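Local coordinates for transglutaminase-like domain-containing protein (Streptococcus suis, PDB 4XZ7) that probably cross-links proteins as a transglutaminase, serves as an antiphagocytic virulence factor of the bacterium and forms a homodimer, at residues Ser363-Met366 against Asp372-Leu375; Asp215-Phe220 against Arg273-Leu278. All coordinates share one frame; numbering follows the deposited sequence.

Contact 1 of 2, residues Ser363-Met366 against Asp372-Leu375; sequences SWAM and DLLL
L373 lays its two methyl groups against the end of helix 359-365, and all of this small contact, 109 Å² counting both sides, belongs to that leucine and to its two partners A365 and W364. The branches divide the work. CD1 of L373 rests on the backbone, 3.8 Å from the carbonyl oxygen of A365, whereas CD2 of L373 reaches the indole and lies 4.2 Å from CZ3 of W364. The same CD2 comes within 4.4 Å of CB of A365, so the forked end of the leucine meets a methyl, a carbonyl and an aromatic carbon at once. W364 takes part only through the far corner of its six-membered ring: with CG anti to the backbone N (chi1 179°) the indole is carried along the helix surface toward the leucine, which it meets obliquely while the two side chains run past each other in opposite directions. The pattern is that of a chain folding back on itself, the last helix of this chain, 359-365, being followed by a type I beta turn, D372-L375, in which the amide of L375 bonds to the carbonyl oxygen of D372. Within the transglutaminase-like part of the protein this turn closes against helix 264-277, where N276 touches L373, and A365 leans on W306 of strand 305-309. The second subunit adds to the cover: its L137 packs on L373 and its N133 on W364.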
loop_
_atom_site.group_PDB
_atom_site.type_symbol
_atom_site.label_atom_id
_atom_site.label_comp_id
_atom_site.label_asym_id
_atom_site.label_seq_id
_atom_site.Cartn_x
_atom_site.Cartn_y
_atom_site.Cartn_z
ATOM N N SER B 363 31.584 -20.149 11.804
ATOM C CA SER B 363 32.235 -21.058 12.757
ATOM C C SER B 363 31.231 -21.564 13.774
ATOM O O SER B 363 31.249 -22.728 14.145
ATOM C CB SER B 363 33.408 -20.374 13.464
ATOM O OG SER B 363 34.452 -20.115 12.542
ATOM N N TRP B 364 30.330 -20.677 14.182
ATOM C CA TRP B 364 29.272 -21.013 15.123
ATOM C C TRP B 364 28.221 -21.949 14.524
ATOM O O TRP B 364 27.848 -22.952 15.133
ATOM C CB TRP B 364 28.604 -19.727 15.616
ATOM C CG TRP B 364 27.489 -19.960 16.567
ATOM C CD1 TRP B 364 27.593 -20.171 17.913
ATOM C CD2 TRP B 364 26.092 -20.007 16.257
ATOM N NE1 TRP B 364 26.345 -20.339 18.460
ATOM C CE2 TRP B 364 25.405 -20.244 17.468
ATOM C CE3 TRP B 364 25.351 -19.848 15.076
ATOM C CZ2 TRP B 364 24.015 -20.347 17.532
ATOM C CZ3 TRP B 364 23.972 -19.955 15.141
ATOM C CH2 TRP B 364 23.319 -20.203 16.366
ATOM N N ALA B 365 27.746 -21.610 13.327
ATOM C CA ALA B 365 26.638 -22.328 12.703
ATOM C C ALA B 365 27.014 -23.764 12.345
ATOM O O ALA B 365 26.240 -24.690 12.570
ATOM C CB ALA B 365 26.155 -21.576 11.457
ATOM N N MET B 366 28.209 -23.947 11.795
ATOM C CA MET B 366 28.656 -25.273 11.386
ATOM C C MET B 366 28.707 -26.231 12.568
ATOM O O MET B 366 28.688 -27.448 12.385
ATOM C CB MET B 366 30.027 -25.198 10.717
ATOM C CG MET B 366 31.188 -25.016 11.670
ATOM S SD MET B 366 32.695 -24.570 10.790
ATOM C CE MET B 366 33.890 -24.647 12.125
ATOM N N ASP B 372 18.292 -27.075 14.937
ATOM C CA ASP B 372 18.286 -25.825 15.700
ATOM C C ASP B 372 18.413 -24.617 14.782
ATOM O O ASP B 372 17.800 -23.581 15.032
ATOM C CB ASP B 372 19.423 -25.800 16.724
ATOM C CG ASP B 372 19.155 -26.687 17.912
ATOM O OD1 ASP B 372 17.962 -26.978 18.157
ATOM O OD2 ASP B 372 20.133 -27.085 18.589
ATOM N N LEU B 373 19.205 -24.753 13.717
ATOM C CA LEU B 373 19.414 -23.650 12.783
ATOM C C LEU B 373 18.103 -23.215 12.108
ATOM O O LEU B 373 18.003 -22.107 11.576
ATOM C CB LEU B 373 20.450 -24.037 11.724
ATOM C CG LEU B 373 21.884 -24.337 12.182
ATOM C CD1 LEU B 373 22.801 -24.506 10.975
ATOM C CD2 LEU B 373 22.422 -23.264 13.119
ATOM N N LEU B 374 17.106 -24.089 12.134
ATOM C CA LEU B 374 15.792 -23.790 11.569
ATOM C C LEU B 374 14.938 -22.876 12.459
ATOM O O LEU B 374 13.961 -22.283 11.983
ATOM C CB LEU B 374 15.027 -25.086 11.316
ATOM C CG LEU B 374 15.503 -25.962 10.172
ATOM C CD1 LEU B 374 14.738 -27.286 10.187
ATOM C CD2 LEU B 374 15.284 -25.219 8.845
ATOM N N LEU B 375 15.292 -22.806 13.747
ATOM C CA LEU B 375 14.616 -21.965 14.748
ATOM C C LEU B 375 13.207 -22.412 15.107
ATOM O O LEU B 375 12.802 -22.347 16.268
ATOM C CB LEU B 375 14.546 -20.503 14.285
ATOM C CG LEU B 375 15.843 -19.694 14.288
ATOM C CD1 LEU B 375 15.524 -18.197 14.217
ATOM C CD2 LEU B 375 16.707 -20.025 15.508
#

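Contact 2 of 2, residues Asp215-Phe220 against Arg273-Leu278; sequences DKVKAF and RAFNML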
loop_
_atom_site.group_PDB
_atom_site.type_symbol
_atom_site.label_atom_id
_atom_site.label_comp_id
_atom_site.label_asym_id
_atom_site.label_seq_id
_atom_site.Cartn_x
_atom_site.Cartn_y
_atom_site.Cartn_z
ATOM N N ASP B 215 26.411 -32.679 -4.330
ATOM C CA ASP B 215 25.443 -33.005 -5.364
ATOM C C ASP B 215 24.025 -32.692 -4.906
ATOM O O ASP B 215 23.152 -32.421 -5.733
ATOM C CB ASP B 215 25.569 -34.465 -5.784
ATOM C CG ASP B 215 26.746 -34.696 -6.729
ATOM O OD1 ASP B 215 27.091 -33.763 -7.484
ATOM O OD2 ASP B 215 27.326 -35.803 -6.719
ATOM N N LYS B 216 23.797 -32.715 -3.597
ATOM C CA LYS B 216 22.506 -32.287 -3.057
ATOM C C LYS B 216 22.293 -30.826 -3.398
ATOM O O LYS B 216 21.260 -30.459 -3.981
ATOM C CB LYS B 216 22.434 -32.509 -1.546
ATOM C CG LYS B 216 22.693 -33.962 -1.130
ATOM C CD LYS B 216 22.329 -34.225 0.332
ATOM C CE LYS B 216 22.886 -35.559 0.808
ATOM N NZ LYS B 216 22.582 -35.777 2.253
ATOM N N VAL B 217 23.285 -29.998 -3.056
ATOM C CA VAL B 217 23.242 -28.569 -3.388
ATOM C C VAL B 217 22.994 -28.349 -4.881
ATOM O O VAL B 217 22.062 -27.624 -5.277
ATOM C CB VAL B 217 24.551 -27.843 -2.995
ATOM C CG1 VAL B 217 24.526 -26.412 -3.495
ATOM C CG2 VAL B 217 24.753 -27.860 -1.491
ATOM N N LYS B 218 23.830 -28.989 -5.697
ATOM C CA LYS B 218 23.759 -28.866 -7.151
ATOM C C LYS B 218 22.335 -29.156 -7.628
ATOM O O LYS B 218 21.709 -28.345 -8.326
ATOM C CB LYS B 218 24.772 -29.821 -7.810
ATOM C CG LYS B 218 25.086 -29.556 -9.269
ATOM C CD LYS B 218 25.858 -30.740 -9.894
ATOM C CE LYS B 218 27.175 -31.042 -9.171
ATOM N NZ LYS B 218 28.272 -30.084 -9.518
ATOM N N ALA B 219 21.812 -30.297 -7.196
ATOM C CA ALA B 219 20.480 -30.738 -7.587
ATOM C C ALA B 219 19.385 -29.740 -7.194
ATOM O O ALA B 219 18.527 -29.389 -8.017
ATOM C CB ALA B 219 20.190 -32.094 -6.974
ATOM N N PHE B 220 19.398 -29.285 -5.941
ATOM C CA PHE B 220 18.338 -28.364 -5.514
ATOM C C PHE B 220 18.399 -27.015 -6.261
ATOM O O PHE B 220 17.390 -26.519 -6.779
ATOM C CB PHE B 220 18.388 -28.118 -4.009
ATOM C CG PHE B 220 17.267 -27.252 -3.527
ATOM C CD1 PHE B 220 15.995 -27.776 -3.369
ATOM C CD2 PHE B 220 17.470 -25.903 -3.278
ATOM C CE1 PHE B 220 14.953 -26.975 -2.945
ATOM C CE2 PHE B 220 16.440 -25.097 -2.863
ATOM C CZ PHE B 220 15.179 -25.623 -2.700
ATOM N N ARG B 273 16.970 -21.847 3.455
ATOM C CA ARG B 273 16.004 -22.607 4.251
ATOM C C ARG B 273 16.080 -24.089 3.892
ATOM O O ARG B 273 16.229 -24.936 4.775
ATOM C CB ARG B 273 14.579 -22.088 4.049
ATOM C CG ARG B 273 13.556 -22.723 4.972
ATOM C CD ARG B 273 13.673 -22.200 6.401
ATOM N NE ARG B 273 12.634 -22.755 7.265
ATOM C CZ ARG B 273 12.690 -22.744 8.590
ATOM N NH1 ARG B 273 13.729 -22.196 9.205
ATOM N NH2 ARG B 273 11.717 -23.284 9.304
ATOM N N ALA B 274 16.002 -24.393 2.598
ATOM C CA ALA B 274 16.100 -25.777 2.114
ATOM C C ALA B 274 17.386 -26.509 2.541
ATOM O O ALA B 274 17.352 -27.686 2.884
ATOM C CB ALA B 274 15.986 -25.793 0.613
ATOM N N PHE B 275 18.519 -25.815 2.502
ATOM C CA PHE B 275 19.797 -26.420 2.850
ATOM C C PHE B 275 19.890 -26.727 4.340
ATOM O O PHE B 275 20.506 -27.716 4.740
ATOM C CB PHE B 275 20.950 -25.507 2.438
ATOM C CG PHE B 275 21.114 -25.376 0.945
ATOM C CD1 PHE B 275 20.697 -26.394 0.099
ATOM C CD2 PHE B 275 21.681 -24.241 0.391
ATOM C CE1 PHE B 275 20.852 -26.282 -1.281
ATOM C CE2 PHE B 275 21.836 -24.119 -0.993
ATOM C CZ PHE B 275 21.418 -25.141 -1.825
ATOM N N ASN B 276 19.299 -25.862 5.161
ATOM C CA ASN B 276 19.285 -26.107 6.595
ATOM C C ASN B 276 18.434 -27.340 6.872
ATOM O O ASN B 276 18.809 -28.176 7.692
ATOM C CB ASN B 276 18.778 -24.890 7.371
ATOM C CG ASN B 276 19.843 -23.820 7.535
ATOM O OD1 ASN B 276 21.019 -24.127 7.699
ATOM N ND2 ASN B 276 19.436 -22.551 7.467
ATOM N N MET B 277 17.305 -27.467 6.179
ATOM C CA MET B 277 16.500 -28.676 6.287
ATOM C C MET B 277 17.319 -29.922 5.932
ATOM O O MET B 277 17.187 -30.966 6.571
ATOM C CB MET B 277 15.270 -28.587 5.388
ATOM C CG MET B 277 14.190 -27.633 5.896
ATOM S SD MET B 277 12.812 -27.452 4.754
ATOM C CE MET B 277 12.237 -29.141 4.612
ATOM N N LEU B 278 18.173 -29.800 4.918
ATOM C CA LEU B 278 18.949 -30.927 4.412
ATOM C C LEU B 278 20.203 -31.206 5.235
ATOM O O LEU B 278 21.024 -32.034 4.861
ATOM C CB LEU B 278 19.343 -30.674 2.953
ATOM C CG LEU B 278 18.228 -30.700 1.907
ATOM C CD1 LEU B 278 18.690 -30.079 0.586
ATOM C CD2 LEU B 278 17.739 -32.126 1.698
#
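V217 and F275 mark the nearest approach of two helices that run roughly antiparallel, their short segments inclined at 145° with axes 11.2 Å apart. That spacing is generous for a helix pair, and the CA atoms of V217 and F275 remain 7.4 Å from each other; large side chains fill the interval. F220 spans most of it. A chi1 of -176° places CG of F220 beside its own carbonyl carbon, and from there the ring extends toward helix 264-277 and lays one face over the methyl of A274. The CB of A274 sits 3.8 Å from the centroid of the F220 ring, displaced toward the rim, in a CH-pi contact whose closest pair is A274 CB and F220 CZ at 3.4 Å. F275 answers from the other helix. Its ring tip passes across V217, CZ of F275 lying 3.8 Å from CG1 of V217, while the other methyl, CG2, stands over one face of the ring near its rim. The two phenyl rings meet as well, CD2 of F220 being 3.9 Å from CE1 of F275; the planes, 70° apart, meet obliquely. Both helices belong to the transglutaminase-like core, related to the papain-like peptidases, and the packing extends to neighbouring elements: V217 touches Y302 and F275 touches V300, both on strand 294-302, and F220 touches S205 of helix 188-205. No hydrogen bond or ion pair crosses between the two segments, so this pairing depends on shape and on the burial of apolar surface, with the phenyl rings probably helping to set the distance between the helices.

How the contacts relate
Helix 264-277 ties the two contacts together, since its last turns supply one side of contact 2 and also receive the loop of contact 1. The bridge is partly polar: NH1 of R273 probably donates a hydrogen bond to the carbonyl oxygen of L374, and R273 also forms a salt bridge with D195. L374 packs on N276 and M277 beside it. Both contacts are buried and lack a hydrogen bond between their segments, but rings and methyls carry contact 2, while contact 1 also sets a leucine methyl on a backbone carbonyl. Contact 2 joins helices far apart in sequence; contact 1, much smaller, joins neighbouring pieces of chain at the dimer interface, its tryptophan still partly exposed.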